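Local coordinates for protein sugar kinase, pfkB family (Thermotoga maritima, PDB 2AJR) that probably phosphorylates a sugar phosphate such as fructose 1-phosphate at the expense of ATP, as a magnesium-binding member of the PfkB carbohydrate kinase family, at residues M13-T18 and V69-V74. Residues are numbered along the deposited sequence; the frame is centred on the assembly and turned at random.
Sequences MVLTVT and VATGFV
Thr-16 and Thr-71 illustrate how neighbouring parallel strands knit together, for Thr-71 N donates to Thr-16 O at 2.8 Å in an almost straight bond (174° at the hydrogen). Thr-16 N in turn reaches back to Val-69 O at 2.8 Å, and the zipper is extended by Val-69 N to Val-14 O and by Thr-18 N to Thr-71 O, the last donor lying 24° off the carbonyl plane. On the face of Leu-15, Val-17, Val-69 and Thr-71, the CG2 methyls of Val-17 and Thr-71 meet at 3.6 Å, side by side, while Leu-15 CD1 slants across to Thr-71 CG2 at 3.8 Å. The pair belongs to the central sheet of the ribokinase-like α/β fold: strand 14-18 lies between strands 68-75 and 149-153, with helix 53-63 packed on one face and helix 130-144 on the other. On the Thr-16 face a water bridges the strands, donating to Thr-71 O at 2.9 Å and bonded also to the hydroxyls OG1 of Thr-16 and Thr-18. A chi1 of 70° sets Thr-16 OG1 over Ala-70 CA, 3.5 Å away, and Ser-58 of the covering helix holds this hydroxyl by a further hydrogen bond. Thr-71 OG1, placed anti to the backbone N, turns instead to the carbonyl of Asn-96 in the next strand.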
loop_
_atom_site.group_PDB
_atom_site.type_symbol
_atom_site.label_atom_id
_atom_site.label_comp_id
_atom_site.label_asym_id
_atom_site.label_seq_id
_atom_site.Cartn_x
_atom_site.Cartn_y
_atom_site.Cartn_z
HETATM N N MSE A 13 3.502 -29.542 19.413
HETATM C CA MSE A 13 2.670 -28.405 18.980
HETATM C C MSE A 13 3.449 -27.112 19.273
HETATM O O MSE A 13 4.061 -26.971 20.337
HETATM C CB MSE A 13 1.318 -28.424 19.709
HETATM C CG MSE A 13 0.590 -27.070 19.864
HETATM SE SE MSE A 13 -0.895 -26.636 18.569
HETATM C CE MSE A 13 -2.115 -28.242 18.966
ATOM N N VAL A 14 3.417 -26.175 18.327
ATOM C CA VAL A 14 4.262 -24.990 18.366
ATOM C C VAL A 14 3.435 -23.740 18.625
ATOM O O VAL A 14 2.311 -23.625 18.146
ATOM C CB VAL A 14 5.021 -24.829 17.022
ATOM C CG1 VAL A 14 5.940 -23.607 17.034
ATOM C CG2 VAL A 14 5.806 -26.098 16.688
ATOM N N LEU A 15 4.007 -22.805 19.383
ATOM C CA LEU A 15 3.455 -21.458 19.563
ATOM C C LEU A 15 4.335 -20.450 18.831
ATOM O O LEU A 15 5.533 -20.385 19.113
ATOM C CB LEU A 15 3.421 -21.090 21.049
ATOM C CG LEU A 15 3.139 -19.625 21.442
ATOM C CD1 LEU A 15 1.739 -19.212 20.990
ATOM C CD2 LEU A 15 3.325 -19.391 22.937
ATOM N N THR A 16 3.752 -19.664 17.920
ATOM C CA THR A 16 4.480 -18.577 17.271
ATOM C C THR A 16 3.941 -17.242 17.785
ATOM O O THR A 16 2.723 -17.035 17.873
ATOM C CB THR A 16 4.395 -18.611 15.720
ATOM O OG1 THR A 16 3.065 -18.291 15.279
ATOM C CG2 THR A 16 4.782 -19.966 15.188
ATOM N N VAL A 17 4.868 -16.346 18.128
ATOM C CA VAL A 17 4.540 -15.026 18.620
ATOM C C VAL A 17 4.986 -14.017 17.586
ATOM O O VAL A 17 6.142 -14.002 17.201
ATOM C CB VAL A 17 5.290 -14.739 19.907
ATOM C CG1 VAL A 17 5.148 -13.247 20.302
ATOM C CG2 VAL A 17 4.811 -15.694 21.007
ATOM N N THR A 18 4.064 -13.173 17.149
ATOM C CA THR A 18 4.345 -12.122 16.169
ATOM C C THR A 18 3.722 -10.852 16.720
ATOM O O THR A 18 2.554 -10.569 16.488
ATOM C CB THR A 18 3.699 -12.448 14.803
ATOM O OG1 THR A 18 4.107 -13.755 14.380
ATOM C CG2 THR A 18 4.066 -11.407 13.764
ATOM N N VAL A 69 -0.149 -22.695 17.159
ATOM C CA VAL A 69 -0.959 -21.549 17.575
ATOM C C VAL A 69 -0.196 -20.267 17.272
ATOM O O VAL A 69 0.970 -20.130 17.652
ATOM C CB VAL A 69 -1.274 -21.568 19.071
ATOM C CG1 VAL A 69 -2.053 -20.297 19.464
ATOM C CG2 VAL A 69 -2.063 -22.820 19.418
ATOM N N ALA A 70 -0.852 -19.340 16.577
ATOM C CA ALA A 70 -0.250 -18.058 16.237
ATOM C C ALA A 70 -0.812 -16.986 17.156
ATOM O O ALA A 70 -2.027 -16.802 17.220
ATOM C CB ALA A 70 -0.531 -17.699 14.786
ATOM N N THR A 71 0.066 -16.274 17.864
ATOM C CA THR A 71 -0.365 -15.162 18.700
ATOM C C THR A 71 0.390 -13.843 18.407
ATOM O O THR A 71 1.357 -13.826 17.645
ATOM C CB THR A 71 -0.254 -15.518 20.194
ATOM O OG1 THR A 71 -1.018 -14.564 20.948
ATOM C CG2 THR A 71 1.187 -15.514 20.640
ATOM N N GLY A 72 -0.085 -12.756 19.025
ATOM C CA GLY A 72 0.358 -11.401 18.714
ATOM C C GLY A 72 -0.747 -10.357 18.866
ATOM O O GLY A 72 -1.729 -10.568 19.578
ATOM N N PHE A 73 -0.587 -9.219 18.197
ATOM C CA PHE A 73 -1.617 -8.189 18.199
ATOM C C PHE A 73 -2.128 -7.992 16.785
ATOM O O PHE A 73 -1.345 -7.961 15.862
ATOM C CB PHE A 73 -1.065 -6.862 18.714
ATOM C CG PHE A 73 -0.488 -6.934 20.092
ATOM C CD1 PHE A 73 -1.317 -7.067 21.195
ATOM C CD2 PHE A 73 0.877 -6.850 20.292
ATOM C CE1 PHE A 73 -0.792 -7.138 22.478
ATOM C CE2 PHE A 73 1.407 -6.920 21.580
ATOM C CZ PHE A 73 0.563 -7.069 22.671
ATOM N N VAL A 74 -3.439 -7.858 16.617
ATOM C CA VAL A 74 -4.007 -7.484 15.342
ATOM C C VAL A 74 -5.004 -6.392 15.606
ATOM O O VAL A 74 -5.505 -6.264 16.728
ATOM C CB VAL A 74 -4.711 -8.659 14.663
ATOM C CG1 VAL A 74 -3.738 -9.813 14.478
ATOM C CG2 VAL A 74 -5.952 -9.089 15.462
HETATM O O HOH W 1 2.279 -15.310 15.375
#